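Local coordinates for possible transcriptional regulatory arsR-family protein (PDB 3GW2), which probably binds DNA as a winged-helix transcriptional regulator and belongs to a regulatory network that coordinates tolerance to the antitubercular drug bedaquiline, at residues I30-A35 / R88-V93; Q36-V41 / E69-G74; N58-K63 / Q77-A82; G65-A70 / E84-L89. All coordinates share one frame; numbering follows the deposited sequence. Where two conformers were deposited one is given.

Interaction 1 (I30-A35 / R88-V93)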
# COMPACT_ATOMS: atom_id res chain seq x y z
N ILE A 30 6.80 -6.27 11.28
CA ILE A 30 7.41 -7.46 10.68
C ILE A 30 8.37 -7.09 9.57
O ILE A 30 9.47 -7.63 9.49
CB ILE A 30 6.34 -8.45 10.15
CG1 ILE A 30 5.53 -9.04 11.33
CG2 ILE A 30 7.02 -9.56 9.34
CD1 ILE A 30 4.28 -9.84 10.92
N LEU A 31 7.97 -6.15 8.72
CA LEU A 31 8.81 -5.72 7.60
C LEU A 31 10.09 -5.06 8.07
O LEU A 31 11.17 -5.36 7.55
CB LEU A 31 8.01 -4.81 6.63
CG LEU A 31 6.93 -5.52 5.82
CD1 LEU A 31 6.19 -4.51 4.93
CD2 LEU A 31 7.51 -6.64 4.96
N ASP A 32 10.00 -4.19 9.08
CA ASP A 32 11.19 -3.59 9.68
C ASP A 32 12.11 -4.63 10.28
O ASP A 32 13.33 -4.53 10.18
CB ASP A 32 10.82 -2.55 10.75
CG ASP A 32 10.96 -1.13 10.25
OD1 ASP A 32 12.06 -0.76 9.77
OD2 ASP A 32 9.98 -0.37 10.33
N LEU A 33 11.51 -5.65 10.89
CA LEU A 33 12.26 -6.73 11.51
C LEU A 33 13.02 -7.58 10.49
O LEU A 33 14.17 -7.97 10.72
CB LEU A 33 11.34 -7.61 12.35
CG LEU A 33 12.03 -8.68 13.18
CD1 LEU A 33 12.82 -8.06 14.34
CD2 LEU A 33 11.00 -9.67 13.67
N LEU A 34 12.38 -7.86 9.35
CA LEU A 34 12.99 -8.69 8.32
C LEU A 34 13.96 -7.90 7.44
O LEU A 34 14.68 -8.49 6.64
CB LEU A 34 11.90 -9.33 7.45
CG LEU A 34 10.93 -10.31 8.13
CD1 LEU A 34 9.93 -10.78 7.12
CD2 LEU A 34 11.68 -11.49 8.73
N ALA A 35 13.98 -6.59 7.61
CA ALA A 35 14.72 -5.69 6.73
C ALA A 35 15.94 -5.17 7.44
O ALA A 35 15.83 -4.23 8.21
CB ALA A 35 13.82 -4.50 6.31
N ARG A 88 12.97 -1.36 -1.50
CA ARG A 88 12.76 -0.00 -2.00
C ARG A 88 11.32 0.48 -1.75
O ARG A 88 11.11 1.62 -1.34
CB ARG A 88 13.16 0.12 -3.48
CG ARG A 88 14.67 -0.12 -3.71
CD ARG A 88 15.10 0.20 -5.13
NE ARG A 88 14.44 -0.64 -6.13
CZ ARG A 88 13.66 -0.20 -7.12
NH1 ARG A 88 13.43 1.10 -7.28
NH2 ARG A 88 13.12 -1.06 -7.97
N LEU A 89 10.35 -0.40 -1.98
CA LEU A 89 8.93 -0.02 -1.81
C LEU A 89 8.60 0.40 -0.38
O LEU A 89 7.93 1.41 -0.15
CB LEU A 89 7.99 -1.14 -2.27
CG LEU A 89 6.51 -0.96 -1.94
CD1 LEU A 89 5.91 0.15 -2.79
CD2 LEU A 89 5.76 -2.26 -2.13
N PHE A 90 9.06 -0.39 0.58
CA PHE A 90 8.81 -0.14 1.98
C PHE A 90 9.56 1.10 2.47
O PHE A 90 9.04 1.85 3.30
CB PHE A 90 9.19 -1.38 2.79
CG PHE A 90 8.93 -1.27 4.27
CD1 PHE A 90 7.69 -0.86 4.76
CD2 PHE A 90 9.93 -1.62 5.19
CE1 PHE A 90 7.45 -0.78 6.13
CE2 PHE A 90 9.70 -1.53 6.57
CZ PHE A 90 8.45 -1.12 7.03
N ALA A 91 10.76 1.34 1.95
CA ALA A 91 11.46 2.57 2.26
C ALA A 91 10.67 3.78 1.73
O ALA A 91 10.44 4.74 2.46
CB ALA A 91 12.89 2.55 1.70
N LEU A 92 10.24 3.70 0.47
CA LEU A 92 9.56 4.82 -0.20
C LEU A 92 8.18 5.15 0.37
O LEU A 92 7.78 6.31 0.38
CB LEU A 92 9.45 4.56 -1.71
CG LEU A 92 8.78 5.57 -2.65
CD1 LEU A 92 9.42 6.96 -2.59
CD2 LEU A 92 8.83 5.05 -4.07
N VAL A 93 7.46 4.14 0.83
CA VAL A 93 6.14 4.34 1.43
C VAL A 93 6.26 5.07 2.78
O VAL A 93 5.39 5.86 3.14
CB VAL A 93 5.35 3.01 1.55
CG1 VAL A 93 5.85 2.16 2.75
CG2 VAL A 93 3.86 3.28 1.62

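Interaction 2 (Q36-V41 / E69-G74)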
# COMPACT_ATOMS: atom_id res chain seq x y z
N GLN A 36 17.09 -5.81 7.22
CA GLN A 36 17.15 -7.05 6.45
C GLN A 36 17.69 -8.26 7.27
O GLN A 36 18.49 -8.12 8.21
CB GLN A 36 17.92 -6.83 5.14
CG GLN A 36 17.89 -7.99 4.13
CD GLN A 36 16.64 -8.05 3.26
OE1 GLN A 36 16.13 -7.03 2.77
NE2 GLN A 36 16.15 -9.27 3.03
N GLY A 37 17.21 -9.44 6.89
CA GLY A 37 17.65 -10.69 7.45
C GLY A 37 16.41 -11.53 7.70
O GLY A 37 15.55 -11.15 8.48
N GLU A 38 16.34 -12.67 7.00
CA GLU A 38 15.27 -13.64 7.17
C GLU A 38 15.15 -14.12 8.62
O GLU A 38 16.16 -14.26 9.32
CB GLU A 38 15.49 -14.79 6.19
CG GLU A 38 15.10 -16.16 6.68
CD GLU A 38 15.65 -17.26 5.80
OE1 GLU A 38 16.58 -17.97 6.24
OE2 GLU A 38 15.14 -17.44 4.68
N ARG A 39 13.93 -14.35 9.09
CA ARG A 39 13.73 -14.88 10.45
C ARG A 39 12.63 -15.94 10.49
O ARG A 39 11.76 -15.96 9.62
CB ARG A 39 13.48 -13.73 11.47
CG ARG A 39 14.51 -12.56 11.34
CD ARG A 39 15.06 -11.97 12.65
NE ARG A 39 15.36 -12.97 13.68
CZ ARG A 39 15.70 -12.67 14.94
NH1 ARG A 39 15.80 -11.41 15.33
NH2 ARG A 39 15.96 -13.64 15.81
N ALA A 40 12.71 -16.83 11.47
CA ALA A 40 11.69 -17.85 11.70
C ALA A 40 10.42 -17.21 12.27
O ALA A 40 10.49 -16.20 12.95
CB ALA A 40 12.21 -18.95 12.66
N VAL A 41 9.27 -17.83 12.00
CA VAL A 41 7.98 -17.37 12.52
C VAL A 41 8.02 -17.15 14.04
O VAL A 41 7.54 -16.12 14.55
CB VAL A 41 6.85 -18.39 12.17
CG1 VAL A 41 5.50 -17.95 12.75
CG2 VAL A 41 6.76 -18.58 10.66
N GLU A 69 8.61 -13.82 1.20
CA GLU A 69 8.61 -15.22 0.76
C GLU A 69 8.93 -16.11 1.94
O GLU A 69 9.46 -15.63 2.95
CB GLU A 69 9.60 -15.45 -0.38
CG GLU A 69 9.31 -14.59 -1.59
CD GLU A 69 9.18 -15.38 -2.87
OE1 GLU A 69 9.74 -16.50 -2.94
OE2 GLU A 69 8.53 -14.88 -3.82
N ALA A 70 8.59 -17.39 1.82
CA ALA A 70 8.72 -18.34 2.91
C ALA A 70 9.42 -19.60 2.45
O ALA A 70 9.33 -19.99 1.28
CB ALA A 70 7.36 -18.67 3.49
N ARG A 71 10.13 -20.24 3.36
CA ARG A 71 10.67 -21.57 3.14
C ARG A 71 10.49 -22.39 4.41
O ARG A 71 10.49 -21.84 5.51
CB ARG A 71 12.14 -21.53 2.71
CG ARG A 71 13.08 -20.91 3.72
CD ARG A 71 14.53 -20.97 3.26
NE ARG A 71 15.38 -20.47 4.34
CZ ARG A 71 15.94 -21.25 5.27
NH1 ARG A 71 15.76 -22.57 5.26
NH2 ARG A 71 16.68 -20.69 6.22
N ARG A 72 10.32 -23.69 4.22
CA ARG A 72 10.10 -24.63 5.31
C ARG A 72 11.41 -25.38 5.56
O ARG A 72 11.98 -25.96 4.63
CB ARG A 72 8.99 -25.60 4.91
CG ARG A 72 8.56 -26.63 5.97
CD ARG A 72 7.32 -26.18 6.73
NE ARG A 72 6.26 -25.71 5.83
CZ ARG A 72 5.06 -25.28 6.24
NH1 ARG A 72 4.75 -25.27 7.53
NH2 ARG A 72 4.17 -24.87 5.34
N GLU A 73 11.90 -25.34 6.80
CA GLU A 73 13.10 -26.10 7.18
C GLU A 73 12.85 -26.84 8.49
O GLU A 73 12.90 -26.26 9.57
CB GLU A 73 14.33 -25.19 7.29
CG GLU A 73 15.61 -25.92 7.68
CD GLU A 73 16.80 -24.98 7.88
OE1 GLU A 73 17.34 -24.94 9.02
OE2 GLU A 73 17.20 -24.29 6.91
N GLY A 74 12.57 -28.14 8.37
CA GLY A 74 12.20 -28.96 9.52
C GLY A 74 10.82 -28.59 10.00
O GLY A 74 9.88 -28.51 9.20

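Interaction 3 (N58-K63 / Q77-A82)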
# COMPACT_ATOMS: atom_id res chain seq x y z
N ASN A 58 -0.59 -12.57 10.01
CA ASN A 58 0.00 -11.37 9.44
C ASN A 58 1.06 -11.71 8.38
O ASN A 58 1.17 -11.00 7.38
CB ASN A 58 0.64 -10.50 10.53
CG ASN A 58 -0.36 -9.62 11.24
OD1 ASN A 58 -1.23 -9.03 10.61
ND2 ASN A 58 -0.21 -9.50 12.55
N LEU A 59 1.83 -12.77 8.61
CA LEU A 59 2.81 -13.23 7.60
C LEU A 59 2.14 -13.71 6.30
O LEU A 59 2.61 -13.40 5.21
CB LEU A 59 3.74 -14.29 8.20
CG LEU A 59 4.75 -13.71 9.20
CD1 LEU A 59 5.30 -14.78 10.13
CD2 LEU A 59 5.89 -12.97 8.46
N GLN A 60 1.04 -14.45 6.43
CA GLN A 60 0.19 -14.80 5.29
C GLN A 60 -0.32 -13.57 4.54
O GLN A 60 -0.32 -13.55 3.30
CB GLN A 60 -1.00 -15.64 5.73
CG GLN A 60 -0.87 -17.11 5.43
CD GLN A 60 0.30 -17.77 6.12
OE1 GLN A 60 1.32 -18.06 5.49
NE2 GLN A 60 0.16 -18.03 7.42
N ALA A 61 -0.75 -12.55 5.29
CA ALA A 61 -1.20 -11.30 4.69
C ALA A 61 -0.09 -10.64 3.88
O ALA A 61 -0.32 -10.18 2.76
CB ALA A 61 -1.76 -10.35 5.74
N LEU A 62 1.11 -10.59 4.45
CA LEU A 62 2.29 -10.08 3.73
C LEU A 62 2.62 -10.89 2.48
O LEU A 62 2.93 -10.33 1.42
CB LEU A 62 3.50 -9.98 4.66
CG LEU A 62 3.37 -8.93 5.77
CD1 LEU A 62 4.51 -9.08 6.76
CD2 LEU A 62 3.32 -7.52 5.18
N LYS A 63 2.53 -12.21 2.60
CA LYS A 63 2.80 -13.13 1.49
C LYS A 63 1.80 -12.96 0.33
O LYS A 63 2.21 -12.95 -0.84
CB LYS A 63 2.78 -14.57 2.00
CG LYS A 63 3.51 -15.60 1.13
CD LYS A 63 3.34 -16.97 1.79
CE LYS A 63 4.02 -18.10 1.03
NZ LYS A 63 3.35 -18.43 -0.26
N GLN A 77 9.48 -22.44 9.83
CA GLN A 77 9.23 -21.72 8.60
C GLN A 77 9.98 -20.39 8.69
O GLN A 77 9.90 -19.68 9.70
CB GLN A 77 7.73 -21.47 8.48
CG GLN A 77 7.12 -21.81 7.15
CD GLN A 77 5.66 -21.39 7.06
OE1 GLN A 77 5.06 -20.95 8.05
NE2 GLN A 77 5.09 -21.50 5.87
N TYR A 78 10.73 -20.06 7.65
CA TYR A 78 11.52 -18.84 7.61
C TYR A 78 10.96 -17.89 6.56
O TYR A 78 10.72 -18.27 5.42
CB TYR A 78 13.00 -19.15 7.32
CG TYR A 78 13.67 -19.96 8.41
CD1 TYR A 78 14.39 -19.33 9.43
CD2 TYR A 78 13.59 -21.35 8.43
CE1 TYR A 78 15.01 -20.07 10.45
CE2 TYR A 78 14.20 -22.10 9.44
CZ TYR A 78 14.90 -21.46 10.45
OH TYR A 78 15.50 -22.19 11.45
N TYR A 79 10.75 -16.64 6.96
CA TYR A 79 10.20 -15.62 6.07
C TYR A 79 11.25 -14.56 5.79
O TYR A 79 12.05 -14.24 6.67
CB TYR A 79 8.98 -14.95 6.70
CG TYR A 79 7.68 -15.69 6.53
CD1 TYR A 79 6.80 -15.33 5.52
CD2 TYR A 79 7.35 -16.77 7.36
CE1 TYR A 79 5.59 -16.01 5.33
CE2 TYR A 79 6.14 -17.45 7.19
CZ TYR A 79 5.27 -17.06 6.17
OH TYR A 79 4.06 -17.70 5.98
N ARG A 80 11.23 -14.02 4.58
CA ARG A 80 12.05 -12.87 4.25
C ARG A 80 11.36 -11.95 3.28
O ARG A 80 10.46 -12.35 2.54
CB ARG A 80 13.41 -13.27 3.69
CG ARG A 80 13.46 -14.56 2.89
CD ARG A 80 12.71 -14.53 1.60
NE ARG A 80 13.46 -15.10 0.47
CZ ARG A 80 13.53 -16.40 0.16
NH1 ARG A 80 12.94 -17.33 0.91
NH2 ARG A 80 14.21 -16.77 -0.90
N ILE A 81 11.83 -10.72 3.28
CA ILE A 81 11.44 -9.71 2.30
C ILE A 81 11.70 -10.26 0.90
O ILE A 81 12.78 -10.77 0.63
CB ILE A 81 12.19 -8.39 2.61
CG1 ILE A 81 11.46 -7.72 3.79
CG2 ILE A 81 12.31 -7.47 1.34
CD1 ILE A 81 12.16 -6.52 4.33
N ALA A 82 10.68 -10.19 0.05
CA ALA A 82 10.66 -10.90 -1.24
C ALA A 82 11.70 -10.46 -2.26
O ALA A 82 12.15 -11.28 -3.08
CB ALA A 82 9.25 -10.86 -1.84

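Interaction 4 (G65-A70 / E84-L89)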
# COMPACT_ATOMS: atom_id res chain seq x y z
N GLY A 65 0.33 -10.34 -0.51
CA GLY A 65 0.65 -9.08 -1.16
C GLY A 65 2.00 -9.10 -1.85
O GLY A 65 2.45 -8.08 -2.37
N GLY A 66 2.66 -10.27 -1.85
CA GLY A 66 3.91 -10.44 -2.55
C GLY A 66 5.11 -9.81 -1.87
O GLY A 66 6.17 -9.65 -2.50
N LEU A 67 4.97 -9.48 -0.59
CA LEU A 67 5.95 -8.68 0.13
C LEU A 67 7.00 -9.51 0.87
O LEU A 67 8.09 -9.02 1.17
CB LEU A 67 5.25 -7.71 1.10
CG LEU A 67 4.32 -6.65 0.52
CD1 LEU A 67 3.84 -5.71 1.62
CD2 LEU A 67 4.98 -5.85 -0.61
N VAL A 68 6.65 -10.75 1.18
CA VAL A 68 7.58 -11.69 1.80
C VAL A 68 7.54 -13.04 1.07
O VAL A 68 6.56 -13.35 0.38
CB VAL A 68 7.29 -11.90 3.31
CG1 VAL A 68 7.52 -10.61 4.11
CG2 VAL A 68 5.88 -12.45 3.55
N GLU A 69 8.61 -13.82 1.20
CA GLU A 69 8.61 -15.22 0.76
C GLU A 69 8.93 -16.11 1.94
O GLU A 69 9.46 -15.63 2.95
CB GLU A 69 9.60 -15.45 -0.38
CG GLU A 69 9.31 -14.59 -1.59
CD GLU A 69 9.18 -15.38 -2.87
OE1 GLU A 69 9.74 -16.50 -2.94
OE2 GLU A 69 8.53 -14.88 -3.82
N ALA A 70 8.59 -17.39 1.82
CA ALA A 70 8.72 -18.34 2.91
C ALA A 70 9.42 -19.60 2.45
O ALA A 70 9.33 -19.99 1.28
CB ALA A 70 7.36 -18.67 3.49
N GLU A 84 14.59 -6.79 -3.56
CA GLU A 84 15.00 -5.39 -3.47
C GLU A 84 13.84 -4.41 -3.74
O GLU A 84 13.67 -3.42 -3.02
CB GLU A 84 16.15 -5.09 -4.44
CG GLU A 84 16.48 -3.59 -4.59
CD GLU A 84 17.59 -3.13 -3.58
OE1 GLU A 84 17.54 -3.48 -2.36
OE2 GLU A 84 18.53 -2.41 -4.02
N ASP A 85 13.05 -4.69 -4.79
CA ASP A 85 11.92 -3.83 -5.15
C ASP A 85 10.98 -3.66 -3.95
O ASP A 85 10.46 -2.56 -3.72
CB ASP A 85 11.18 -4.38 -6.39
CG ASP A 85 12.01 -4.25 -7.70
OD1 ASP A 85 13.09 -3.60 -7.69
OD2 ASP A 85 11.59 -4.78 -8.75
N VAL A 86 10.78 -4.73 -3.19
CA VAL A 86 9.99 -4.66 -1.95
C VAL A 86 10.69 -3.82 -0.86
O VAL A 86 10.02 -3.05 -0.16
CB VAL A 86 9.60 -6.07 -1.42
CG1 VAL A 86 8.87 -5.98 -0.09
CG2 VAL A 86 8.73 -6.79 -2.45
N ALA A 87 12.01 -3.95 -0.74
CA ALA A 87 12.80 -3.12 0.19
C ALA A 87 12.79 -1.64 -0.22
O ALA A 87 12.63 -0.75 0.63
CB ALA A 87 14.25 -3.64 0.30
N ARG A 88 12.97 -1.36 -1.50
CA ARG A 88 12.76 -0.00 -2.00
C ARG A 88 11.32 0.48 -1.75
O ARG A 88 11.11 1.62 -1.34
CB ARG A 88 13.16 0.12 -3.48
CG ARG A 88 14.67 -0.12 -3.71
CD ARG A 88 15.10 0.20 -5.13
NE ARG A 88 14.44 -0.64 -6.13
CZ ARG A 88 13.66 -0.20 -7.12
NH1 ARG A 88 13.43 1.10 -7.28
NH2 ARG A 88 13.12 -1.06 -7.97
N LEU A 89 10.35 -0.40 -1.98
CA LEU A 89 8.93 -0.02 -1.81
C LEU A 89 8.60 0.40 -0.38
O LEU A 89 7.93 1.41 -0.15
CB LEU A 89 7.99 -1.14 -2.27
CG LEU A 89 6.51 -0.96 -1.94
CD1 LEU A 89 5.91 0.15 -2.79
CD2 LEU A 89 5.76 -2.26 -2.13

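Interaction 1 (I30-A35 / R88-V93)
Asp32 OD2 approaches the Phe90 ring to 3.7 Å from CZ, with the carboxylate plane turned 68° from the ring. The contact hides this oxygen without giving it a hydrogen bond; its charged neighbour is Lys8 of the second subunit, a long and weak ion pair. One residue earlier, Leu31 lays CB over a face of the ring, 3.8 Å from the centroid and displaced toward the rim. Its CD1 reaches further along to the CD1 corner of Phe90, 3.9 Å away. The backbone of helix 27-34 takes part as well, since Asp32 N lies obliquely 3.7 Å from Phe90 CE2. Phe90 can stretch across because its CG stands anti to the backbone N (chi1 -178°), which carries the ring over to lie against Leu31 and Asp32 of helix 27-34. Elsewhere on helix 27-34, Ile30 and Leu34 pack on Ile44 of helix 41-48, while Leu89 and Val93 of helix 84-98 face the second subunit. The Phe90 ring therefore packs helix 84-98 on helix 27-34 of the winged-helix core largely by dispersion and CH-pi contact, and the nearby carboxylate probably leans on Lys8 of the second subunit for partial charge compensation.

Interaction 2 (Q36-V41 / E69-G74)
In the three-stranded antiparallel sheet of the winged helix-turn-helix fold, Glu38, just before the outer strand 39-40, is joined by a salt bridge to Arg71 of the other outer strand, 68-73. Strand 68-73 with strand 76-81 makes the wing hairpin, and the short strand 39-40 flanks 76-81 on the other side, so the two charged side chains span the middle strand without any direct backbone pairing between their own segments. Arg71 offers its side-on edge: NH2 gives a 2.7 Å hydrogen bond to Glu38 OE1, and NE gives a 3.1 Å bond to Glu38 OE2, one nitrogen for each oxygen. Both acceptors lie close to the guanidinium plane, but the carboxylate is tilted by 46° against it, and OE1 is approached from above the carboxylate plane. Arg71 is set up for this reach by a chain extended from CG to NE, and Glu38 is likewise extended beyond CG, the two side chains crossing at about a right angle. Glu38 also packs on Tyr78 and Arg80 of the middle strand, and the backbones of Arg71 and Tyr78 are hydrogen-bonded. A cation held between two acids should have its rotation restricted and both carboxylates probably kept ionised, on a part of the protein surface where crystal neighbours also touch the three residues. The second acid is Glu73, two residues further along the same strand: Arg71 NH1 donates to Glu73 OE2 over 2.8 Å, at an N-H...O angle of 166°.

Interaction 3 (N58-K63 / Q77-A82)
Leu59 lies against one face of the Tyr79 ring, with CB 3.9 Å from the ring centroid, a CH-pi contact over the face and displaced toward the rim. Its two methyls spread over the other half of the ring: CD2 meets Tyr79 CG at 3.8 Å and CD1 meets Tyr79 CD2 at 4.0 Å. At the phenol end, Gln60 OE1 stands 2.8 Å from Tyr79 OH, close to the ring plane, and the amide is turned 58° from that plane. Gln60 gets there by a bend at chi2 (62°) that folds its amide back toward the strand. The aliphatic part of Lys63 adds a looser, oblique touch, CD to Tyr79 CE1 at 4.3 Å. Outside this first shell, Val41 packs on both Leu59 and Tyr79, Ile30 and Ile44 press on Leu59, and Val68 and Ala70 of the neighbouring strand adjoin Tyr79. Backbone pairing of Tyr79 with Arg39 and of Tyr78 with Arg71 fixes the strand that presents the ring. Helix segment 58-63 thus packs at 45° to strand 77-81 through Tyr79, consistent with the join of recognition helix and wing in a winged helix-turn-helix domain such as that of the ArsR family.

Interaction 4 (G65-A70 / E84-L89)
Apolar packing carries most of this contact, and Leu67 is its centre. The CD2 branch of Leu67 touches two residues of helix 84-98 on successive turns: Val86 CG1 at 3.9 Å and Leu89 CD2 at 4.0 Å. Leu67 crosses Val86 obliquely and Leu89 at about a right angle. Val86 stands with CG1 anti to the backbone N (chi1 176°), which turns one methyl to each of two neighbouring peptides. A second kind of contact is methyl against carbonyl: Val86 CG1 lies 3.4 Å from Leu67 O, and its CG2 lies 3.8 Å from Gly66 O. These are van der Waals touches, and the backbone of Leu67 is paired with that of Ala82. The loop itself is shaped by a Schellman motif, in which Gly66, at positive phi, ends helix 52-64 and delivers Leu67 to the start of strand 68-73. Electrostatics stay within the helix, where Arg88 NH2 donates a 2.6 Å hydrogen bond, part of a salt bridge, to Asp85 OD1; the guanidinium approaches from above the carboxylate plane. Around the apolar patch, Val18, Ala21 and Leu22 of helix 11-22 and Leu62 of helix 52-64 pack on Leu67. On the partner side, Val86 meets Val96 of the second subunit, and Leu89 meets Leu89 of that subunit. With no hydrogen bond or salt bridge between the two segments, the join between the winged-helix core and the dimer helix probably depends on shape and the exclusion of water, and Val86 and Leu89 serve both the core and the subunit interface.

Interactions 1 and 4, with centres about 8 Å apart, both use helix 84-98, bring it against the winged-helix core and touch the second subunit. Interactions 2 and 3, also about 8 Å apart between centres, gather on the antiparallel sheet of strands 39-40, 76-81 and 68-73, which interaction 4 reaches too through strand 68-73; the segments of 2 and 3 alternate along the chain. Interaction 4 lies about 9 Å from interaction 3, centre to centre, and takes up the chain where helix 52-64 ends. Interaction 1 closes the widest loop and encloses interactions 2 and 3. Together they join the DNA-binding unit and its wing to the helix that meets the second subunit.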